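Local coordinates for putative uncharacterized protein (Pyrococcus furiosus, PDB 3V68), which is of unknown molecular function, belongs to the DUF2666 family and probably binds double-stranded DNA, at residues S37-S42 with G120-G125; P45-E50 with T158-I163; E113-F118 with F220-A225. All coordinates share one frame; numbering follows the deposited sequence.

Contact 1 (S37-S42 with G120-G125); sequences SNTVSS and GGKIEG
Two neighbouring residues of helix 26-43, Asn-38 and Thr-39, reach out to the backbone of the 120-125 loop and hold it by two hydrogen bonds. In Asn-38, CG anti to the carbonyl carbon (chi1 -65°) carries the amide out toward the loop, where ND2 donates a hydrogen bond to Gly-121 O at 3.0 Å. The acceptor lies almost in the amide plane, so the N-H is well aimed at 165°, although the donor sits above the plane of the Gly-121 carbonyl. The same ND2 also binds Phe-118 O, so one amide group bridges two carbonyls on the same loop. With an alanine here the carbonyls of Gly-121 and Phe-118 would lose a shared donor, and this part of the loop would probably be held to the helix less firmly. Thr-39 supplies the second grip. Its OG1 accepts Ile-123 N at 2.8 Å in a nearly straight bond (179°), and is also hydrogen-bonded to Arg-35 O, one turn back along the helix. A hydroxyl suits this place because it can serve the helix carbonyl and the loop N-H together.

The loop joins helix 91-110 to strand 136-143; here it runs along the flank of helix 26-43 and on to strand 15-20, an outermost strand of the antiparallel sheet within the chain. Ile-123 crosses Thr-39 at about a right angle, with CG1 3.5 Å from OG1, and its branched apolar side chain also packs on Phe-8 and Val-17 of the sheet. Lys-122 lays its aliphatic part along the helix: CG comes 4.0 Å from Asn-38 CB, and CD lies 3.7 Å from Ser-42 OG, a hydroxyl bonded back to Thr-39 O. Bends at chi3 and chi4 then turn the ammonium end away.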
loop_
_atom_site.group_PDB
_atom_site.type_symbol
_atom_site.label_atom_id
_atom_site.label_comp_id
_atom_site.label_asym_id
_atom_site.label_seq_id
_atom_site.Cartn_x
_atom_site.Cartn_y
_atom_site.Cartn_z
ATOM N N SER A 37 3.217 -5.472 4.868
ATOM C CA SER A 37 2.773 -4.562 3.808
ATOM C C SER A 37 1.786 -5.253 2.865
ATOM O O SER A 37 0.710 -4.724 2.587
ATOM C CB SER A 37 3.973 -4.026 3.021
ATOM O OG SER A 37 3.551 -3.342 1.850
ATOM N N ASN A 38 2.141 -6.443 2.389
ATOM C CA ASN A 38 1.271 -7.186 1.474
ATOM C C ASN A 38 -0.079 -7.508 2.117
ATOM O O ASN A 38 -1.132 -7.385 1.480
ATOM C CB ASN A 38 1.945 -8.490 1.032
ATOM C CG ASN A 38 3.205 -8.260 0.208
ATOM O OD1 ASN A 38 3.423 -7.181 -0.351
ATOM N ND2 ASN A 38 4.046 -9.287 0.130
ATOM N N THR A 39 -0.031 -7.892 3.388
ATOM C CA THR A 39 -1.218 -8.307 4.139
ATOM C C THR A 39 -2.170 -7.146 4.391
ATOM O O THR A 39 -3.356 -7.235 4.068
ATOM C CB THR A 39 -0.822 -8.980 5.463
ATOM O OG1 THR A 39 0.065 -10.068 5.179
ATOM C CG2 THR A 39 -2.053 -9.524 6.198
ATOM N N VAL A 40 -1.662 -6.059 4.964
ATOM C CA VAL A 40 -2.540 -4.936 5.289
ATOM C C VAL A 40 -3.083 -4.262 4.030
ATOM O O VAL A 40 -4.241 -3.837 4.000
ATOM C CB VAL A 40 -1.908 -3.926 6.276
ATOM C CG1 VAL A 40 -1.495 -4.634 7.560
ATOM C CG2 VAL A 40 -0.720 -3.188 5.659
ATOM N N SER A 41 -2.265 -4.195 2.983
ATOM C CA SER A 41 -2.702 -3.583 1.726
ATOM C C SER A 41 -3.849 -4.366 1.098
ATOM O O SER A 41 -4.769 -3.777 0.536
ATOM C CB SER A 41 -1.543 -3.467 0.746
ATOM O OG SER A 41 -0.575 -2.548 1.218
ATOM N N SER A 42 -3.797 -5.689 1.221
ATOM C CA SER A 42 -4.836 -6.558 0.664
ATOM C C SER A 42 -6.175 -6.401 1.386
ATOM O O SER A 42 -7.233 -6.643 0.802
ATOM C CB SER A 42 -4.391 -8.025 0.696
ATOM O OG SER A 42 -4.510 -8.588 1.991
ATOM N N GLY A 120 7.420 -12.393 -0.637
ATOM C CA GLY A 120 7.016 -13.218 0.507
ATOM C C GLY A 120 5.536 -13.469 0.701
ATOM O O GLY A 120 5.154 -14.235 1.589
ATOM N N GLY A 121 4.700 -12.838 -0.115
ATOM C CA GLY A 121 3.258 -13.038 -0.023
ATOM C C GLY A 121 2.649 -12.489 1.252
ATOM O O GLY A 121 3.173 -11.539 1.843
ATOM N N LYS A 122 1.554 -13.105 1.688
ATOM C CA LYS A 122 0.770 -12.575 2.796
ATOM C C LYS A 122 0.794 -13.476 4.022
ATOM O O LYS A 122 1.078 -14.676 3.931
ATOM C CB LYS A 122 -0.679 -12.330 2.350
ATOM C CG LYS A 122 -0.800 -11.353 1.184
ATOM C CD LYS A 122 -2.250 -11.171 0.742
ATOM C CE LYS A 122 -2.834 -12.427 0.097
ATOM N NZ LYS A 122 -2.307 -12.685 -1.273
ATOM N N ILE A 123 0.498 -12.874 5.169
ATOM C CA ILE A 123 0.364 -13.591 6.428
ATOM C C ILE A 123 -1.023 -14.227 6.472
ATOM O O ILE A 123 -2.034 -13.528 6.506
ATOM C CB ILE A 123 0.575 -12.644 7.632
ATOM C CG1 ILE A 123 1.914 -11.905 7.509
ATOM C CG2 ILE A 123 0.496 -13.429 8.945
ATOM C CD1 ILE A 123 2.074 -10.733 8.458
ATOM N N GLU A 124 -1.060 -15.558 6.472
ATOM C CA GLU A 124 -2.323 -16.299 6.380
ATOM C C GLU A 124 -2.649 -17.099 7.634
ATOM O O GLU A 124 -3.790 -17.531 7.822
ATOM C CB GLU A 124 -2.308 -17.232 5.163
ATOM C CG GLU A 124 -2.164 -16.523 3.818
ATOM C CD GLU A 124 -3.436 -15.817 3.363
ATOM O OE1 GLU A 124 -4.494 -15.977 4.009
ATOM O OE2 GLU A 124 -3.374 -15.100 2.343
ATOM N N GLY A 125 -1.645 -17.305 8.480
ATOM C CA GLY A 125 -1.816 -18.116 9.678
ATOM C C GLY A 125 -1.492 -17.378 10.958
ATOM O O GLY A 125 -1.207 -16.176 10.946
#

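Contact 2 (P45-E50 with T158-I163); sequences PGYLGE and TPLLDI
Glu-50 spreads its carboxylate across the first turn of helix 160-181, one oxygen to each of two successive backbone N-H groups. OE2 accepts Leu-160 N at 3.0 Å on its syn side but tilted well out of the carboxylate plane, while OE1 takes Leu-161 N, also at 3.0 Å, from above that plane. Neither bond is straight (153° and 147°). The chain is extended beyond CG, which lets the acid span the gap from its loop, and a negative charge at the N-terminal end of a helix is probably favoured by the helix dipole. Pro-159 at the N-cap position has no side-chain acceptor to offer these amides.

Beside this polar grip the contact turns apolar. In Tyr-47, CG anti to the carbonyl carbon (chi1 -71°) turns the ring to the helix, and one face meets Ile-163, whose CG2 stands 3.6 Å from the ring centroid in a CH-pi contact. A flat ring suits a branched side chain whose CG2 can sit over its centre, while Ile-163 CD1 meets Tyr-47 CE1 at 3.6 Å. Leu-160 brings CG to 3.7 Å from Tyr-47 CD1. Leu-161, with CG anti to its backbone N, carries CD1 to 3.8 Å from Leu-48 CD2.

Around this joint, Leu-48 continues onto Val-100 and Val-104 of helix 91-110, Leu-161 packs against helix 241-248, and Tyr-47 OH bonds His-12 of strand 5-12.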
loop_
_atom_site.group_PDB
_atom_site.type_symbol
_atom_site.label_atom_id
_atom_site.label_comp_id
_atom_site.label_asym_id
_atom_site.label_seq_id
_atom_site.Cartn_x
_atom_site.Cartn_y
_atom_site.Cartn_z
ATOM N N PRO A 45 -9.155 -2.451 1.174
ATOM C CA PRO A 45 -10.392 -2.233 0.414
ATOM C C PRO A 45 -11.667 -2.692 1.126
ATOM O O PRO A 45 -12.711 -2.052 0.981
ATOM C CB PRO A 45 -10.162 -3.053 -0.858
ATOM C CG PRO A 45 -8.687 -3.029 -1.027
ATOM C CD PRO A 45 -8.165 -3.189 0.366
ATOM N N GLY A 46 -11.575 -3.771 1.903
ATOM C CA GLY A 46 -12.712 -4.273 2.681
ATOM C C GLY A 46 -13.182 -3.351 3.794
ATOM O O GLY A 46 -14.235 -3.586 4.399
ATOM N N TYR A 47 -12.404 -2.306 4.066
ATOM C CA TYR A 47 -12.721 -1.341 5.115
ATOM C C TYR A 47 -13.080 0.037 4.558
ATOM O O TYR A 47 -13.218 1.002 5.314
ATOM C CB TYR A 47 -11.559 -1.232 6.111
ATOM C CG TYR A 47 -11.406 -2.461 6.974
ATOM C CD1 TYR A 47 -12.237 -2.667 8.073
ATOM C CD2 TYR A 47 -10.441 -3.419 6.684
ATOM C CE1 TYR A 47 -12.113 -3.803 8.861
ATOM C CE2 TYR A 47 -10.304 -4.555 7.463
ATOM C CZ TYR A 47 -11.141 -4.741 8.548
ATOM O OH TYR A 47 -11.000 -5.868 9.319
ATOM N N LEU A 48 -13.235 0.123 3.237
ATOM C CA LEU A 48 -13.531 1.401 2.577
ATOM C C LEU A 48 -14.996 1.548 2.165
ATOM O O LEU A 48 -15.391 2.592 1.642
ATOM C CB LEU A 48 -12.621 1.597 1.359
ATOM C CG LEU A 48 -11.112 1.739 1.601
ATOM C CD1 LEU A 48 -10.376 1.747 0.267
ATOM C CD2 LEU A 48 -10.778 2.987 2.402
ATOM N N GLY A 49 -15.790 0.511 2.424
ATOM C CA GLY A 49 -17.165 0.405 1.923
ATOM C C GLY A 49 -18.179 1.452 2.359
ATOM O O GLY A 49 -19.210 1.626 1.700
ATOM N N GLU A 50 -17.901 2.144 3.465
ATOM C CA GLU A 50 -18.770 3.224 3.946
ATOM C C GLU A 50 -18.738 4.426 2.997
ATOM O O GLU A 50 -19.724 5.162 2.889
ATOM C CB GLU A 50 -18.368 3.670 5.364
ATOM C CG GLU A 50 -18.487 2.587 6.449
ATOM C CD GLU A 50 -17.580 2.818 7.665
ATOM O OE1 GLU A 50 -16.549 3.524 7.551
ATOM O OE2 GLU A 50 -17.891 2.270 8.746
ATOM N N THR A 158 -16.683 1.009 16.009
ATOM C CA THR A 158 -15.473 1.449 15.311
ATOM C C THR A 158 -15.784 1.702 13.835
ATOM O O THR A 158 -16.255 0.802 13.141
ATOM C CB THR A 158 -14.327 0.412 15.430
ATOM O OG1 THR A 158 -14.111 0.087 16.809
ATOM C CG2 THR A 158 -13.026 0.959 14.835
ATOM N N PRO A 159 -15.528 2.932 13.349
ATOM C CA PRO A 159 -15.704 3.203 11.922
ATOM C C PRO A 159 -14.756 2.343 11.096
ATOM O O PRO A 159 -13.560 2.264 11.409
ATOM C CB PRO A 159 -15.324 4.682 11.790
ATOM C CG PRO A 159 -15.431 5.243 13.170
ATOM C CD PRO A 159 -15.069 4.122 14.086
ATOM N N LEU A 160 -15.289 1.686 10.070
ATOM C CA LEU A 160 -14.479 0.852 9.185
ATOM C C LEU A 160 -13.365 1.653 8.531
ATOM O O LEU A 160 -12.247 1.163 8.382
ATOM C CB LEU A 160 -15.347 0.171 8.121
ATOM C CG LEU A 160 -15.684 -1.318 8.300
ATOM C CD1 LEU A 160 -15.911 -1.721 9.757
ATOM C CD2 LEU A 160 -16.867 -1.717 7.430
ATOM N N LEU A 161 -13.674 2.894 8.164
ATOM C CA LEU A 161 -12.699 3.779 7.539
ATOM C C LEU A 161 -11.506 4.065 8.450
ATOM O O LEU A 161 -10.410 4.348 7.966
ATOM C CB LEU A 161 -13.356 5.091 7.091
ATOM C CG LEU A 161 -12.656 5.805 5.933
ATOM C CD1 LEU A 161 -12.958 5.120 4.616
ATOM C CD2 LEU A 161 -13.065 7.262 5.869
ATOM N N ASP A 162 -11.715 3.984 9.761
ATOM C CA ASP A 162 -10.623 4.201 10.701
ATOM C C ASP A 162 -9.677 3.009 10.745
ATOM O O ASP A 162 -8.465 3.179 10.901
ATOM C CB ASP A 162 -11.130 4.526 12.101
ATOM C CG ASP A 162 -10.041 5.113 12.971
ATOM O OD1 ASP A 162 -9.210 5.874 12.429
ATOM O OD2 ASP A 162 -10.007 4.800 14.179
ATOM N N ILE A 163 -10.238 1.813 10.600
ATOM C CA ILE A 163 -9.439 0.602 10.455
ATOM C C ILE A 163 -8.631 0.697 9.160
ATOM O O ILE A 163 -7.433 0.408 9.149
ATOM C CB ILE A 163 -10.309 -0.675 10.493
ATOM C CG1 ILE A 163 -11.111 -0.726 11.801
ATOM C CG2 ILE A 163 -9.441 -1.920 10.345
ATOM C CD1 ILE A 163 -12.205 -1.769 11.815
#

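Contact 3 (E113-F118 with F220-A225); sequences ELPIEF and FEVRYA
The carbonyl oxygen of Glu-117 is gripped by two nitrogens of Arg-223. NE gives the main bond, 2.7 Å to Glu-117 O and nearly straight at 169°, while NH2 adds a weak one to the same atom at 3.3 Å. The oxygen lies at the edge of the guanidinium, in its plane, so the bonds fix the rotation of the guanidinium about its stem; NH1 binds Glu-219 O. Pro-115 CB covers one guanidinium face, 3.7 Å from NE.

A bend at chi2 (74°) lays the stem over one face of the Phe-118 ring, with Arg-223 CG 4.0 Å from the centroid of that ring in a CH-pi contact. An arginine suits this position because its methylenes can pack on an aromatic ring while its far end serves a backbone carbonyl. Pro-115 centres an inverse gamma turn in the connection that follows helix 91-110, and this turn sets its ring against helix 219-231, with CG 4.0 Å from Val-222 CG2. Phe-118, farther along, packs against Ser-34 and Ser-37 of helix 26-43 and Ile-178 of helix 160-181. Its edge points at the face of Tyr-224 in an offset edge-to-face pair, centroids 5.6 Å apart and planes at 62°. The Tyr-224 hydroxyl bonds Val-175 O of helix 160-181. Pro-115 O is buried beside Arg-223 CG, 3.4 Å away, and has no conventional hydrogen-bond donor, though Arg-223 CA makes a CA-H...O contact with it.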
loop_
_atom_site.group_PDB
_atom_site.type_symbol
_atom_site.label_atom_id
_atom_site.label_comp_id
_atom_site.label_asym_id
_atom_site.label_seq_id
_atom_site.Cartn_x
_atom_site.Cartn_y
_atom_site.Cartn_z
ATOM N N GLU A 113 1.598 -7.177 -13.111
ATOM C CA GLU A 113 2.370 -6.589 -14.218
ATOM C C GLU A 113 3.725 -6.046 -13.747
ATOM O O GLU A 113 4.678 -5.956 -14.526
ATOM C CB GLU A 113 1.586 -5.447 -14.878
ATOM C CG GLU A 113 0.211 -5.818 -15.443
ATOM C CD GLU A 113 0.232 -6.136 -16.929
ATOM O OE1 GLU A 113 1.190 -5.741 -17.626
ATOM O OE2 GLU A 113 -0.729 -6.774 -17.405
ATOM N N LEU A 114 3.792 -5.668 -12.471
ATOM C CA LEU A 114 4.966 -5.012 -11.892
ATOM C C LEU A 114 5.241 -5.533 -10.482
ATOM O O LEU A 114 4.337 -6.074 -9.841
ATOM C CB LEU A 114 4.743 -3.496 -11.841
ATOM C CG LEU A 114 4.766 -2.687 -13.139
ATOM C CD1 LEU A 114 4.167 -1.321 -12.891
ATOM C CD2 LEU A 114 6.183 -2.558 -13.685
ATOM N N PRO A 115 6.486 -5.373 -9.987
ATOM C CA PRO A 115 6.762 -5.752 -8.604
ATOM C C PRO A 115 6.196 -4.712 -7.629
ATOM O O PRO A 115 6.919 -3.841 -7.128
ATOM C CB PRO A 115 8.292 -5.815 -8.554
ATOM C CG PRO A 115 8.732 -4.834 -9.586
ATOM C CD PRO A 115 7.703 -4.904 -10.681
ATOM N N ILE A 116 4.893 -4.815 -7.392
ATOM C CA ILE A 116 4.154 -3.897 -6.531
ATOM C C ILE A 116 4.155 -4.419 -5.094
ATOM O O ILE A 116 4.576 -3.723 -4.164
ATOM C CB ILE A 116 2.694 -3.720 -7.037
ATOM C CG1 ILE A 116 2.658 -3.138 -8.464
ATOM C CG2 ILE A 116 1.872 -2.882 -6.059
ATOM C CD1 ILE A 116 3.479 -1.853 -8.666
ATOM N N GLU A 117 3.675 -5.647 -4.920
ATOM C CA GLU A 117 3.816 -6.333 -3.648
ATOM C C GLU A 117 5.290 -6.628 -3.407
ATOM O O GLU A 117 6.054 -6.849 -4.347
ATOM C CB GLU A 117 3.001 -7.629 -3.633
ATOM C CG GLU A 117 1.494 -7.385 -3.681
ATOM C CD GLU A 117 0.675 -8.654 -3.537
ATOM O OE1 GLU A 117 0.894 -9.614 -4.312
ATOM O OE2 GLU A 117 -0.203 -8.691 -2.653
ATOM N N PHE A 118 5.681 -6.603 -2.144
ATOM C CA PHE A 118 7.020 -7.008 -1.745
ATOM C C PHE A 118 7.137 -8.529 -1.727
ATOM O O PHE A 118 6.125 -9.222 -1.777
ATOM C CB PHE A 118 7.350 -6.403 -0.381
ATOM C CG PHE A 118 7.589 -4.929 -0.433
ATOM C CD1 PHE A 118 8.880 -4.429 -0.580
ATOM C CD2 PHE A 118 6.525 -4.031 -0.358
ATOM C CE1 PHE A 118 9.114 -3.051 -0.647
ATOM C CE2 PHE A 118 6.754 -2.654 -0.424
ATOM C CZ PHE A 118 8.046 -2.173 -0.570
ATOM N N PHE A 220 14.303 -6.152 -3.452
ATOM C CA PHE A 220 13.730 -5.028 -2.710
ATOM C C PHE A 220 13.836 -3.720 -3.470
ATOM O O PHE A 220 12.866 -2.956 -3.549
ATOM C CB PHE A 220 14.343 -4.929 -1.315
ATOM C CG PHE A 220 14.043 -6.121 -0.464
ATOM C CD1 PHE A 220 12.774 -6.290 0.091
ATOM C CD2 PHE A 220 15.007 -7.099 -0.247
ATOM C CE1 PHE A 220 12.481 -7.408 0.865
ATOM C CE2 PHE A 220 14.719 -8.225 0.527
ATOM C CZ PHE A 220 13.456 -8.375 1.081
ATOM N N GLU A 221 15.006 -3.480 -4.055
ATOM C CA GLU A 221 15.256 -2.267 -4.828
ATOM C C GLU A 221 14.269 -2.058 -5.980
ATOM O O GLU A 221 13.884 -0.920 -6.262
ATOM C CB GLU A 221 16.691 -2.258 -5.358
ATOM C CG GLU A 221 17.752 -2.125 -4.273
ATOM C CD GLU A 221 19.152 -2.454 -4.773
ATOM O OE1 GLU A 221 19.293 -3.310 -5.668
ATOM O OE2 GLU A 221 20.121 -1.864 -4.265
ATOM N N VAL A 222 13.858 -3.147 -6.633
ATOM C CA VAL A 222 12.914 -3.051 -7.756
ATOM C C VAL A 222 11.511 -2.590 -7.349
ATOM O O VAL A 222 10.834 -1.945 -8.140
ATOM C CB VAL A 222 12.842 -4.341 -8.621
ATOM C CG1 VAL A 222 14.212 -4.659 -9.219
ATOM C CG2 VAL A 222 12.276 -5.519 -7.823
ATOM N N ARG A 223 11.087 -2.911 -6.124
ATOM C CA ARG A 223 9.800 -2.420 -5.605
ATOM C C ARG A 223 9.788 -0.901 -5.492
ATOM O O ARG A 223 8.755 -0.267 -5.715
ATOM C CB ARG A 223 9.460 -3.031 -4.238
ATOM C CG ARG A 223 8.652 -4.318 -4.290
ATOM C CD ARG A 223 9.516 -5.486 -4.734
ATOM N NE ARG A 223 8.712 -6.670 -4.999
ATOM C CZ ARG A 223 9.187 -7.813 -5.480
ATOM N NH1 ARG A 223 10.481 -7.951 -5.756
ATOM N NH2 ARG A 223 8.354 -8.825 -5.689
ATOM N N TYR A 224 10.935 -0.326 -5.144
ATOM C CA TYR A 224 11.045 1.124 -5.022
ATOM C C TYR A 224 11.205 1.785 -6.384
ATOM O O TYR A 224 10.673 2.869 -6.615
ATOM C CB TYR A 224 12.161 1.499 -4.042
ATOM C CG TYR A 224 11.799 1.077 -2.641
ATOM C CD1 TYR A 224 10.964 1.870 -1.858
ATOM C CD2 TYR A 224 12.235 -0.142 -2.123
ATOM C CE1 TYR A 224 10.595 1.473 -0.575
ATOM C CE2 TYR A 224 11.873 -0.550 -0.846
ATOM C CZ TYR A 224 11.060 0.263 -0.083
ATOM O OH TYR A 224 10.706 -0.149 1.172
ATOM N N ALA A 225 11.900 1.110 -7.297
ATOM C CA ALA A 225 11.997 1.583 -8.667
ATOM C C ALA A 225 10.624 1.604 -9.327
ATOM O O ALA A 225 10.287 2.563 -10.015
ATOM C CB ALA A 225 12.978 0.737 -9.463
#

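How the contacts relate
Each contact sets loop residues against a helix. Contact 2 is the most peripheral, its centre about 15 Å from that of the chain against 11 and 12 Å for contacts 1 and 3, with three of eight touching residues exposed; contact 3 has none. Contacts 1 and 3 share the connection between helix 91-110 and strand 136-143 and touch where Asn-38 meets Glu-117 and Phe-118. Segment 45-50 of contact 2 follows segment 37-42 just beyond helix 26-43. Helix side chains bind loop backbone in contacts 1 and 3, but in contact 2 a loop carboxylate holds helix amides. Aromatic packing marks contacts 2 and 3, which join the two DUF2666 domains; contact 1, beside the sheet, is more polar.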